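Local coordinates for NeuRonal IgCAM-5 (PDB 6ON6), which probably acts as a neuronal cell-surface adhesion receptor, whose first immunoglobulin domain, the part crystallised here, pairs with itself as a homodimer, at residues A[16-21]-A[81-86]; A[23-28]-A[75-80]; A[35-40]-A[50-55]; A[88-93]-A[104-109]. All blocks are in the same frame, centred on the assembly; numbering follows the deposited sequence.

Overall arrangement
All four contacts lie in one immunoglobulin domain, a sandwich of two beta sheets. Interaction 2 pairs strands 24-31 and 75-80 of one sheet. Interactions 3 and 4 belong to the other, where strands 38-42 and 89-95 are neighbours; the centres of interactions 3 and 4 are about 17 Å apart. Interaction 1 ties edge strand 16-19 to the loop following strand 75-80, its centre about 23 Å from that of interaction 3. Along the chain, interaction 3 is nested within interaction 2, which is nested within interaction 1; interaction 4 follows. The Cys28-Cys93 disulfide joins interactions 2 and 4, while interactions 3 and 4 both touch the second subunit, so the sheet that contains them supplies the homodimer interface.

Interaction 1. Residues A[16-21]-A[81-86]; sequences AVALLG and KNVQES
Gly21 and Val83 form the direct hydrogen bond of this contact: Gly21 N reaches Val83 O over 2.8 Å, almost straight at 171° and in the carbonyl plane. Leu20 CA approaches the same oxygen, Val83 O, at 3.3 Å in a C-H...O contact, so two consecutive residues meet one carbonyl. A water adds an indirect polar link, donating to Gly21 O at 2.7 Å and, weakly, to Asn82 OD1. The CB of Asn82 is directed away from 16-21, but with CG anti to the backbone N (chi1 -175°) its amide swings back and sets OD1 3.3 Å from Gly21 CA. The bent chain of Gln84 then lets NE2 make weak hydrogen bonds to both the backbone O and the OD1 of Asn82. Ala18 CB meets Val83 CG1 at 4.0 Å in the apolar contact, and the CD2 branch of Leu20 lies along the backbone, 3.8 Å from Gln84 CA. The carboxylate of Glu85 is engaged by Arg88 in a salt bridge. In the immunoglobulin fold these contacts join A' strand 16-19, the parallel neighbour of G strand 101-110, to the E-F loop, with Val83 packed on Val24 of one sheet and Val109 of the other.

Interaction 2. Residues A[23-28]-A[75-80]; sequences DVDFTC and EWVLTI
Asp25 and Thr79 face each other as a non-hydrogen-bonded pair of two antiparallel strands, their side chains running alongside one another on the same face. From Asp25 outward, CB lies 3.9 Å from Val77 CG1, and CG stays against the same methyl at 3.7 Å. At the tip the oxygens part company. Asp25 OD1 accepts a short hydrogen bond of 2.6 Å from Thr79 OG1, which comes from above the carboxylate plane, 43° out of it. Asp25 OD2 rests near Val77 CG1 and is hydrogen-bonded to a glycerol, probably from the crystallisation liquor. These strands are the B-E pair of an immunoglobulin sandwich, held by backbone bonds in both directions between Val24 and Ile80, Phe26 and Leu78, and Cys28 and Trp76. The other face of the pair turns into the core. There Ile80 CD1 comes to 3.5 Å from Phe26 CD2, at the edge of the ring and in its plane. Tyr91 from the opposite sheet meets the Phe26 ring with the planes about 20° apart. The sulfur of Cys28 points away from its own N (chi1 -172°) and crosses to the disulfide with Cys93, while Cys28 O lies 3.6 Å from Trp76 CD1.

Interaction 3. Residues A[35-40]-A[50-55]; sequences SHMVAF and LSFDEK
Phe40 and Ser51 pair antiparallel in the C-C' hairpin of the immunoglobulin fold, the axes of segments 38-40 and 50-52 running 170° apart, with Leu50 and Ser51 both facing Phe40 in a classic beta bulge. Phe40 O receives Leu50 N at 2.8 Å and, weakly, Ser51 N, while Phe40 N donates to Ser51 O. Beyond the Ala39-Phe52 pair, Asp53 N binds Val38 O, and a type II' turn from Phe52 to Lys55 reverses the chain. The Met37 chain folds back (chi2 -75°), which brings its thioether against this turn: its CG is 3.9 Å from Phe52 CZ, and its SD makes an oblique Met-aromatic contact, 4.7 Å from the centroid of the Phe52 ring. The same sulfur, Met37 SD, lies 3.6 Å from Asp53 CG. Phe52 also stacks on Phe52 of the second subunit, which places this side of the hairpin in the homodimer interface. On the other face Phe40 packs on Trp76 and Leu78 of the opposing sheet. A water bridges Val38 N to Asp53 OD1. Another donates to Val38 O and Asp53 O and accepts from Ser51 OG, which itself sits 3.1 Å from Phe40 CD2.

Interaction 4. Residues A[88-93]-A[104-109]; sequences RGNYSC and TGELDV. With NAG (2-acetamido-2-deoxy-beta-D-glucopyranose), chain C.
The F-G hairpin of the immunoglobulin domain carries an N-linked glycan at this antiparallel pairing, where Gly89 is matched with Leu107 and Tyr91 with Gly105 through backbone bonds in both directions. On the face of Asn90 and Glu106, Asn90 ND2 is bonded covalently to NAG C1. Asn90 OD1 lies 3.5 Å from Glu106 CB, and Asn90 CB touches Thr104 CG2 at 3.9 Å. A chi1 of -166° turns the Glu106 chain away from its own amide, and the chain stays straight, bringing the carboxylate over one face of the sugar ring; there Glu106 OE2 accepts a hydrogen bond of 2.9 Å from NAG N2. The sugar is thus held by both strands, covalently by one and through its acetamido N-H by the other. Further along, the extended Arg88 crosses Val109, its CG 3.6 Å from Val109 CG2. Its guanidinium meets the backbone at an edge: NH2 donates to Val109 O at 3.0 Å from above the carbonyl plane, with a weak bond from NE to the same oxygen, while NH1 forms a salt bridge with Glu85. Ser92 and Thr104 pack on Pro46 of the second subunit. Facing the core, Tyr91 CE1 rests 3.8 Å from Leu107 CB, and the phenol OH bonds to Asp87 O, four residues earlier, in the tyrosine corner typical of immunoglobulin domains.

Interaction 1. Residues A[16-21]-A[81-86]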
loop_
_atom_site.group_PDB
_atom_site.type_symbol
_atom_site.label_atom_id
_atom_site.label_comp_id
_atom_site.label_asym_id
_atom_site.label_seq_id
_atom_site.Cartn_x
_atom_site.Cartn_y
_atom_site.Cartn_z
ATOM N N ALA A 16 8.271 17.042 7.383
ATOM C CA ALA A 16 9.677 17.134 7.742
ATOM C C ALA A 16 10.474 17.644 6.549
ATOM O O ALA A 16 10.012 17.588 5.410
ATOM C CB ALA A 16 10.228 15.768 8.128
ATOM N N VAL A 17 11.684 18.135 6.827
ATOM C CA VAL A 17 12.628 18.514 5.778
ATOM C C VAL A 17 13.949 17.805 6.053
ATOM O O VAL A 17 14.236 17.408 7.175
ATOM C CB VAL A 17 12.813 20.045 5.678
ATOM C CG1 VAL A 17 11.567 20.710 5.194
ATOM C CG2 VAL A 17 13.322 20.684 7.000
ATOM N N ALA A 18 14.776 17.654 5.014
ATOM C CA ALA A 18 16.026 16.914 5.181
ATOM C C ALA A 18 16.989 17.317 4.088
ATOM O O ALA A 18 16.577 17.663 2.979
ATOM C CB ALA A 18 15.775 15.417 5.065
ATOM N N LEU A 19 18.273 17.270 4.419
ATOM C CA LEU A 19 19.325 17.324 3.404
ATOM C C LEU A 19 19.605 15.924 2.876
ATOM O O LEU A 19 19.319 14.936 3.535
ATOM C CB LEU A 19 20.617 17.874 4.007
ATOM C CG LEU A 19 20.557 19.307 4.556
ATOM C CD1 LEU A 19 21.886 19.761 5.129
ATOM C CD2 LEU A 19 19.946 20.347 3.646
ATOM N N LEU A 20 20.231 15.841 1.692
ATOM C CA LEU A 20 20.633 14.533 1.182
ATOM C C LEU A 20 21.475 13.795 2.217
ATOM O O LEU A 20 22.409 14.363 2.798
ATOM C CB LEU A 20 21.469 14.662 -0.103
ATOM C CG LEU A 20 20.783 15.281 -1.309
ATOM C CD1 LEU A 20 21.734 15.276 -2.474
ATOM C CD2 LEU A 20 19.514 14.524 -1.654
ATOM N N GLY A 21 21.159 12.516 2.415
ATOM C CA GLY A 21 21.856 11.656 3.345
ATOM C C GLY A 21 21.322 11.671 4.763
ATOM O O GLY A 21 21.754 10.846 5.571
ATOM N N LYS A 81 15.960 6.136 5.778
ATOM C CA LYS A 81 17.387 6.353 5.931
ATOM C C LYS A 81 17.946 7.017 4.683
ATOM O O LYS A 81 17.487 6.760 3.563
ATOM C CB LYS A 81 18.085 5.002 6.113
ATOM C CG LYS A 81 17.630 4.213 7.376
ATOM C CD LYS A 81 18.234 4.807 8.614
ATOM C CE LYS A 81 19.722 4.412 8.659
ATOM N NZ LYS A 81 20.471 4.958 9.844
ATOM N N ASN A 82 19.010 7.807 4.866
ATOM C CA ASN A 82 19.825 8.259 3.731
ATOM C C ASN A 82 18.961 8.953 2.674
ATOM O O ASN A 82 18.918 8.576 1.514
ATOM C CB ASN A 82 20.613 7.086 3.113
ATOM C CG ASN A 82 21.552 7.533 2.032
ATOM O OD1 ASN A 82 22.062 8.659 2.053
ATOM N ND2 ASN A 82 21.742 6.662 1.050
ATOM N N VAL A 83 18.247 9.996 3.106
ATOM C CA VAL A 83 17.244 10.604 2.242
ATOM C C VAL A 83 17.858 11.119 0.939
ATOM O O VAL A 83 18.948 11.698 0.938
ATOM C CB VAL A 83 16.539 11.721 3.038
ATOM C CG1 VAL A 83 15.847 12.655 2.107
ATOM C CG2 VAL A 83 15.571 11.095 4.057
ATOM N N GLN A 84 17.141 10.898 -0.168
ATOM C CA GLN A 84 17.552 11.317 -1.500
ATOM C C GLN A 84 16.391 12.082 -2.123
ATOM O O GLN A 84 15.272 12.066 -1.622
ATOM C CB GLN A 84 17.880 10.085 -2.335
ATOM C CG GLN A 84 19.040 9.264 -1.767
ATOM C CD GLN A 84 20.346 9.987 -1.803
ATOM O OE1 GLN A 84 20.686 10.617 -2.839
ATOM N NE2 GLN A 84 21.172 9.783 -0.761
ATOM N N GLU A 85 16.656 12.777 -3.217
ATOM C CA GLU A 85 15.619 13.442 -3.994
ATOM C C GLU A 85 14.427 12.537 -4.281
ATOM O O GLU A 85 13.275 12.965 -4.155
ATOM C CB GLU A 85 16.201 13.913 -5.312
ATOM C CG GLU A 85 17.174 15.053 -5.190
ATOM C CD GLU A 85 17.475 15.656 -6.564
ATOM O OE1 GLU A 85 18.437 15.213 -7.253
ATOM O OE2 GLU A 85 16.700 16.556 -6.963
ATOM N N SER A 86 14.665 11.271 -4.588
ATOM C CA SER A 86 13.575 10.365 -4.907
ATOM C C SER A 86 12.685 10.077 -3.703
ATOM O O SER A 86 11.572 9.578 -3.893
ATOM C CB SER A 86 14.091 9.050 -5.479
ATOM O OG SER A 86 15.093 8.540 -4.642
HETATM O O HOH W 1 23.221 8.594 5.249
#

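Interaction 2. Residues A[23-28]-A[75-80]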
loop_
_atom_site.group_PDB
_atom_site.type_symbol
_atom_site.label_atom_id
_atom_site.label_comp_id
_atom_site.label_asym_id
_atom_site.label_seq_id
_atom_site.Cartn_x
_atom_site.Cartn_y
_atom_site.Cartn_z
ATOM N N ASP A 23 18.726 11.137 7.908
ATOM C CA ASP A 23 17.651 10.196 8.235
ATOM C C ASP A 23 16.458 10.958 8.787
ATOM O O ASP A 23 16.642 11.914 9.531
ATOM C CB ASP A 23 18.080 9.192 9.306
ATOM C CG ASP A 23 19.211 8.261 8.868
ATOM O OD1 ASP A 23 19.561 8.182 7.680
ATOM O OD2 ASP A 23 19.750 7.605 9.776
ATOM N N VAL A 24 15.259 10.501 8.446
ATOM C CA VAL A 24 14.023 11.163 8.893
ATOM C C VAL A 24 13.016 10.119 9.360
ATOM O O VAL A 24 12.848 9.082 8.721
ATOM C CB VAL A 24 13.385 12.020 7.777
ATOM C CG1 VAL A 24 11.997 12.582 8.190
ATOM C CG2 VAL A 24 14.268 13.138 7.371
ATOM N N ASP A 25 12.291 10.423 10.446
ATOM C CA ASP A 25 11.241 9.538 10.929
ATOM C C ASP A 25 9.861 10.156 10.700
ATOM O O ASP A 25 9.687 11.380 10.856
ATOM C CB ASP A 25 11.341 9.366 12.460
ATOM C CG ASP A 25 12.550 8.542 12.894
ATOM O OD1 ASP A 25 13.189 7.880 12.035
ATOM O OD2 ASP A 25 12.837 8.552 14.112
ATOM N N PHE A 26 8.895 9.288 10.411
ATOM C CA PHE A 26 7.458 9.610 10.470
ATOM C C PHE A 26 6.868 8.711 11.534
ATOM O O PHE A 26 7.036 7.494 11.504
ATOM C CB PHE A 26 6.779 9.373 9.097
ATOM C CG PHE A 26 7.124 10.421 8.071
ATOM C CD1 PHE A 26 6.431 11.625 8.057
ATOM C CD2 PHE A 26 8.129 10.225 7.128
ATOM C CE1 PHE A 26 6.727 12.603 7.150
ATOM C CE2 PHE A 26 8.429 11.217 6.242
ATOM C CZ PHE A 26 7.727 12.398 6.220
ATOM N N THR A 27 6.156 9.311 12.491
ATOM C CA THR A 27 5.551 8.539 13.585
ATOM C C THR A 27 4.026 8.569 13.511
ATOM O O THR A 27 3.418 9.642 13.380
ATOM C CB THR A 27 6.014 9.060 14.953
ATOM O OG1 THR A 27 7.443 9.023 15.013
ATOM C CG2 THR A 27 5.401 8.210 16.126
ATOM N N CYS A 28 3.421 7.396 13.563
ATOM C CA CYS A 28 1.972 7.246 13.600
ATOM C C CYS A 28 1.604 6.685 14.966
ATOM O O CYS A 28 1.962 5.545 15.288
ATOM C CB CYS A 28 1.576 6.263 12.517
ATOM S SG CYS A 28 -0.176 6.078 12.235
ATOM N N GLU A 75 3.057 3.455 19.310
ATOM C CA GLU A 75 3.777 4.303 18.364
ATOM C C GLU A 75 4.418 3.450 17.286
ATOM O O GLU A 75 5.103 2.456 17.574
ATOM C CB GLU A 75 4.823 5.157 19.076
ATOM C CG GLU A 75 4.214 5.787 20.311
ATOM C CD GLU A 75 5.098 6.801 20.945
ATOM O OE1 GLU A 75 6.100 7.193 20.321
ATOM O OE2 GLU A 75 4.781 7.197 22.084
ATOM N N TRP A 76 4.183 3.834 16.049
ATOM C CA TRP A 76 4.724 3.136 14.891
ATOM C C TRP A 76 5.626 4.140 14.194
ATOM O O TRP A 76 5.151 5.162 13.695
ATOM C CB TRP A 76 3.556 2.694 14.015
ATOM C CG TRP A 76 2.622 1.723 14.725
ATOM C CD1 TRP A 76 1.770 2.018 15.750
ATOM C CD2 TRP A 76 2.442 0.321 14.452
ATOM N NE1 TRP A 76 1.083 0.894 16.132
ATOM C CE2 TRP A 76 1.476 -0.160 15.359
ATOM C CE3 TRP A 76 3.020 -0.576 13.539
ATOM C CZ2 TRP A 76 1.051 -1.492 15.368
ATOM C CZ3 TRP A 76 2.603 -1.887 13.557
ATOM C CH2 TRP A 76 1.625 -2.336 14.467
ATOM N N VAL A 77 6.931 3.870 14.164
ATOM C CA VAL A 77 7.900 4.834 13.662
ATOM C C VAL A 77 8.534 4.257 12.411
ATOM O O VAL A 77 9.187 3.203 12.467
ATOM C CB VAL A 77 8.994 5.137 14.692
ATOM C CG1 VAL A 77 9.938 6.183 14.149
ATOM C CG2 VAL A 77 8.379 5.610 15.999
ATOM N N LEU A 78 8.329 4.942 11.302
ATOM C CA LEU A 78 8.948 4.591 10.031
ATOM C C LEU A 78 10.146 5.510 9.820
ATOM O O LEU A 78 10.001 6.734 9.797
ATOM C CB LEU A 78 7.947 4.828 8.910
ATOM C CG LEU A 78 8.563 4.527 7.552
ATOM C CD1 LEU A 78 8.671 3.018 7.381
ATOM C CD2 LEU A 78 7.662 5.147 6.531
ATOM N N THR A 79 11.329 4.929 9.670
ATOM C CA THR A 79 12.520 5.713 9.359
ATOM C C THR A 79 12.841 5.585 7.882
ATOM O O THR A 79 12.843 4.471 7.344
ATOM C CB THR A 79 13.713 5.210 10.168
ATOM O OG1 THR A 79 13.421 5.354 11.558
ATOM C CG2 THR A 79 14.971 5.958 9.819
ATOM N N ILE A 80 13.052 6.723 7.234
ATOM C CA ILE A 80 13.638 6.758 5.887
ATOM C C ILE A 80 15.101 7.100 6.061
ATOM O O ILE A 80 15.462 8.202 6.485
ATOM C CB ILE A 80 12.949 7.787 4.989
ATOM C CG1 ILE A 80 11.451 7.497 4.974
ATOM C CG2 ILE A 80 13.469 7.679 3.557
ATOM C CD1 ILE A 80 10.663 8.648 5.250
#

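Interaction 3. Residues A[35-40]-A[50-55]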
loop_
_atom_site.group_PDB
_atom_site.type_symbol
_atom_site.label_atom_id
_atom_site.label_comp_id
_atom_site.label_asym_id
_atom_site.label_seq_id
_atom_site.Cartn_x
_atom_site.Cartn_y
_atom_site.Cartn_z
ATOM N N SER A 35 -7.410 -4.963 16.972
ATOM C CA SER A 35 -6.896 -5.953 16.041
ATOM C C SER A 35 -6.701 -5.390 14.650
ATOM O O SER A 35 -6.464 -6.152 13.707
ATOM C CB SER A 35 -7.872 -7.111 15.952
ATOM O OG SER A 35 -9.135 -6.604 15.571
ATOM N N HIS A 36 -6.799 -4.079 14.496
ATOM C CA HIS A 36 -6.640 -3.506 13.180
ATOM C C HIS A 36 -5.173 -3.482 12.760
ATOM O O HIS A 36 -4.257 -3.597 13.578
ATOM C CB HIS A 36 -7.264 -2.123 13.135
ATOM C CG HIS A 36 -8.757 -2.152 13.124
ATOM N ND1 HIS A 36 -9.516 -2.074 14.274
ATOM C CD2 HIS A 36 -9.632 -2.262 12.098
ATOM C CE1 HIS A 36 -10.794 -2.127 13.949
ATOM N NE2 HIS A 36 -10.894 -2.233 12.639
ATOM N N MET A 37 -4.967 -3.376 11.456
ATOM C CA MET A 37 -3.636 -3.386 10.849
ATOM C C MET A 37 -3.227 -1.980 10.441
ATOM O O MET A 37 -4.049 -1.212 9.932
ATOM C CB MET A 37 -3.670 -4.255 9.592
ATOM C CG MET A 37 -3.921 -5.706 9.866
ATOM S SD MET A 37 -2.460 -6.496 10.552
ATOM C CE MET A 37 -2.861 -6.539 12.290
ATOM N N VAL A 38 -1.926 -1.688 10.577
ATOM C CA VAL A 38 -1.327 -0.409 10.195
ATOM C C VAL A 38 -0.445 -0.639 8.974
ATOM O O VAL A 38 0.385 -1.559 8.964
ATOM C CB VAL A 38 -0.450 0.161 11.323
ATOM C CG1 VAL A 38 0.216 1.448 10.902
ATOM C CG2 VAL A 38 -1.284 0.440 12.560
ATOM N N ALA A 39 -0.595 0.217 7.972
ATOM C CA ALA A 39 0.271 0.160 6.794
ATOM C C ALA A 39 0.843 1.546 6.540
ATOM O O ALA A 39 0.162 2.544 6.734
ATOM C CB ALA A 39 -0.499 -0.342 5.557
ATOM N N PHE A 40 2.103 1.623 6.113
ATOM C CA PHE A 40 2.692 2.888 5.676
ATOM C C PHE A 40 2.846 2.855 4.165
ATOM O O PHE A 40 3.282 1.848 3.607
ATOM C CB PHE A 40 4.084 3.116 6.267
ATOM C CG PHE A 40 4.055 3.572 7.690
ATOM C CD1 PHE A 40 4.226 4.908 8.024
ATOM C CD2 PHE A 40 3.879 2.663 8.709
ATOM C CE1 PHE A 40 4.187 5.330 9.360
ATOM C CE2 PHE A 40 3.842 3.087 10.040
ATOM C CZ PHE A 40 4.055 4.410 10.344
ATOM N N LEU A 50 5.188 0.600 1.936
ATOM C CA LEU A 50 6.446 0.635 2.669
ATOM C C LEU A 50 6.484 -0.344 3.830
ATOM O O LEU A 50 7.546 -0.922 4.095
ATOM C CB LEU A 50 6.730 2.049 3.187
ATOM C CG LEU A 50 6.714 3.148 2.139
ATOM C CD1 LEU A 50 6.951 4.502 2.775
ATOM C CD2 LEU A 50 7.783 2.887 1.088
ATOM N N SER A 51 5.350 -0.590 4.494
ATOM C CA SER A 51 5.312 -1.560 5.579
ATOM C C SER A 51 3.882 -2.004 5.769
ATOM O O SER A 51 2.953 -1.274 5.429
ATOM C CB SER A 51 5.846 -1.003 6.900
ATOM O OG SER A 51 5.013 0.062 7.369
ATOM N N PHE A 52 3.726 -3.211 6.303
ATOM C CA PHE A 52 2.421 -3.765 6.640
ATOM C C PHE A 52 2.523 -4.412 8.008
ATOM O O PHE A 52 3.404 -5.245 8.232
ATOM C CB PHE A 52 1.981 -4.814 5.610
ATOM C CG PHE A 52 0.638 -5.389 5.919
ATOM C CD1 PHE A 52 -0.523 -4.686 5.637
ATOM C CD2 PHE A 52 0.532 -6.600 6.564
ATOM C CE1 PHE A 52 -1.764 -5.199 5.960
ATOM C CE2 PHE A 52 -0.717 -7.113 6.899
ATOM C CZ PHE A 52 -1.861 -6.412 6.595
ATOM N N ASP A 53 1.622 -4.043 8.919
ATOM C CA ASP A 53 1.697 -4.593 10.267
ATOM C C ASP A 53 3.113 -4.352 10.799
ATOM O O ASP A 53 3.574 -3.206 10.798
ATOM C CB ASP A 53 1.253 -6.068 10.236
ATOM C CG ASP A 53 0.953 -6.644 11.615
ATOM O OD1 ASP A 53 0.741 -5.873 12.576
ATOM O OD2 ASP A 53 0.944 -7.894 11.725
ATOM N N GLU A 54 3.849 -5.393 11.181
ATOM C CA GLU A 54 5.111 -5.190 11.885
ATOM C C GLU A 54 6.351 -5.310 11.023
ATOM O O GLU A 54 7.467 -5.260 11.560
ATOM C CB GLU A 54 5.205 -6.124 13.085
ATOM C CG GLU A 54 4.171 -5.755 14.123
ATOM C CD GLU A 54 4.189 -6.643 15.312
ATOM O OE1 GLU A 54 5.244 -7.258 15.590
ATOM O OE2 GLU A 54 3.134 -6.732 15.961
ATOM N N LYS A 55 6.198 -5.450 9.718
ATOM C CA LYS A 55 7.343 -5.715 8.863
ATOM C C LYS A 55 7.404 -4.722 7.716
ATOM O O LYS A 55 6.397 -4.452 7.055
ATOM C CB LYS A 55 7.278 -7.140 8.295
ATOM C CG LYS A 55 7.384 -8.226 9.351
HETATM O O HOH W 2 3.208 -1.138 9.192
HETATM O O HOH W 3 -0.644 -3.541 12.495
#

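Interaction 4. Residues A[88-93]-A[104-109]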
loop_
_atom_site.group_PDB
_atom_site.type_symbol
_atom_site.label_atom_id
_atom_site.label_comp_id
_atom_site.label_asym_id
_atom_site.label_seq_id
_atom_site.Cartn_x
_atom_site.Cartn_y
_atom_site.Cartn_z
ATOM N N ARG A 88 11.453 12.484 -1.774
ATOM C CA ARG A 88 10.483 13.571 -1.632
ATOM C C ARG A 88 9.072 13.043 -1.828
ATOM O O ARG A 88 8.825 12.242 -2.738
ATOM C CB ARG A 88 10.665 14.598 -2.742
ATOM C CG ARG A 88 11.837 15.498 -2.630
ATOM C CD ARG A 88 11.858 16.468 -3.812
ATOM N NE ARG A 88 13.014 17.341 -3.657
ATOM C CZ ARG A 88 14.048 17.403 -4.482
ATOM N NH1 ARG A 88 14.073 16.682 -5.597
ATOM N NH2 ARG A 88 15.048 18.226 -4.196
ATOM N N GLY A 89 8.128 13.549 -1.018
ATOM C CA GLY A 89 6.732 13.276 -1.280
ATOM C C GLY A 89 5.958 13.039 -0.009
ATOM O O GLY A 89 6.401 13.391 1.078
ATOM N N ASN A 90 4.815 12.396 -0.175
ATOM C CA ASN A 90 3.841 12.301 0.908
ATOM C C ASN A 90 3.776 10.884 1.443
ATOM O O ASN A 90 3.634 9.928 0.679
ATOM C CB ASN A 90 2.458 12.715 0.429
ATOM C CG ASN A 90 2.297 14.190 0.399
ATOM O OD1 ASN A 90 2.544 14.872 1.395
ATOM N ND2 ASN A 90 1.885 14.717 -0.740
ATOM N N TYR A 91 3.919 10.756 2.748
ATOM C CA TYR A 91 3.953 9.473 3.425
ATOM C C TYR A 91 2.703 9.400 4.263
ATOM O O TYR A 91 2.380 10.357 4.984
ATOM C CB TYR A 91 5.192 9.358 4.328
ATOM C CG TYR A 91 6.471 9.280 3.483
ATOM C CD1 TYR A 91 6.991 10.425 2.898
ATOM C CD2 TYR A 91 7.095 8.050 3.190
ATOM C CE1 TYR A 91 8.151 10.368 2.073
ATOM C CE2 TYR A 91 8.242 8.016 2.392
ATOM C CZ TYR A 91 8.709 9.155 1.857
ATOM O OH TYR A 91 9.827 9.024 1.073
ATOM N N SER A 92 2.014 8.279 4.205
ATOM C CA SER A 92 0.798 8.167 4.987
ATOM C C SER A 92 0.810 6.886 5.822
ATOM O O SER A 92 1.383 5.865 5.438
ATOM C CB SER A 92 -0.407 8.342 4.051
ATOM O OG SER A 92 -0.569 7.183 3.291
ATOM N N CYS A 93 0.210 6.931 7.008
ATOM C CA CYS A 93 -0.056 5.687 7.705
ATOM C C CYS A 93 -1.554 5.487 7.644
ATOM O O CYS A 93 -2.313 6.454 7.739
ATOM C CB CYS A 93 0.464 5.637 9.153
ATOM S SG CYS A 93 -0.472 6.507 10.278
ATOM N N THR A 104 -1.212 11.816 7.051
ATOM C CA THR A 104 -0.213 12.029 6.000
ATOM C C THR A 104 0.702 13.194 6.348
ATOM O O THR A 104 0.257 14.218 6.892
ATOM C CB THR A 104 -0.904 12.382 4.705
ATOM O OG1 THR A 104 -1.839 11.352 4.362
ATOM C CG2 THR A 104 0.133 12.507 3.537
ATOM N N GLY A 105 1.995 13.049 6.026
ATOM C CA GLY A 105 2.918 14.153 6.149
ATOM C C GLY A 105 3.854 14.181 4.948
ATOM O O GLY A 105 4.038 13.178 4.256
ATOM N N GLU A 106 4.407 15.354 4.691
ATOM C CA GLU A 106 5.287 15.556 3.537
ATOM C C GLU A 106 6.748 15.530 3.951
ATOM O O GLU A 106 7.124 16.045 5.010
ATOM C CB GLU A 106 5.008 16.914 2.897
ATOM C CG GLU A 106 5.640 17.059 1.517
ATOM C CD GLU A 106 4.929 18.085 0.614
ATOM O OE1 GLU A 106 3.979 18.780 1.064
ATOM O OE2 GLU A 106 5.330 18.177 -0.567
ATOM N N LEU A 107 7.593 14.944 3.088
ATOM C CA LEU A 107 9.040 15.065 3.217
ATOM C C LEU A 107 9.521 15.986 2.117
ATOM O O LEU A 107 9.338 15.689 0.929
ATOM C CB LEU A 107 9.719 13.708 3.111
ATOM C CG LEU A 107 11.258 13.706 3.146
ATOM C CD1 LEU A 107 11.774 14.345 4.426
ATOM C CD2 LEU A 107 11.808 12.312 3.028
ATOM N N ASP A 108 10.140 17.085 2.505
ATOM C CA ASP A 108 10.822 17.981 1.578
ATOM C C ASP A 108 12.316 17.672 1.614
ATOM O O ASP A 108 12.894 17.528 2.688
ATOM C CB ASP A 108 10.572 19.414 2.045
ATOM C CG ASP A 108 10.865 20.445 0.997
ATOM O OD1 ASP A 108 11.191 20.072 -0.142
ATOM O OD2 ASP A 108 10.755 21.648 1.324
ATOM N N VAL A 109 12.941 17.564 0.444
ATOM C CA VAL A 109 14.368 17.243 0.386
ATOM C C VAL A 109 15.117 18.433 -0.196
ATOM O O VAL A 109 14.821 18.874 -1.315
ATOM C CB VAL A 109 14.646 15.947 -0.390
ATOM C CG1 VAL A 109 16.154 15.661 -0.429
ATOM C CG2 VAL A 109 13.860 14.791 0.264
HETATM C C1 NAG C . 1.685 16.147 -0.784
HETATM C C2 NAG C . 2.195 16.751 -2.095
HETATM C C3 NAG C . 1.847 18.239 -2.185
HETATM C C4 NAG C . 0.375 18.483 -1.883
HETATM C C5 NAG C . -0.011 17.822 -0.566
HETATM C C6 NAG C . -1.488 17.924 -0.258
HETATM C C7 NAG C . 4.223 16.059 -3.291
HETATM C C8 NAG C . 3.312 15.700 -4.429
HETATM N N2 NAG C . 3.631 16.562 -2.205
HETATM O O3 NAG C . 2.144 18.697 -3.500
HETATM O O4 NAG C . 0.125 19.881 -1.801
HETATM O O5 NAG C . 0.297 16.424 -0.634
HETATM O O6 NAG C . -1.774 17.552 1.085
HETATM O O7 NAG C . 5.439 15.902 -3.353
#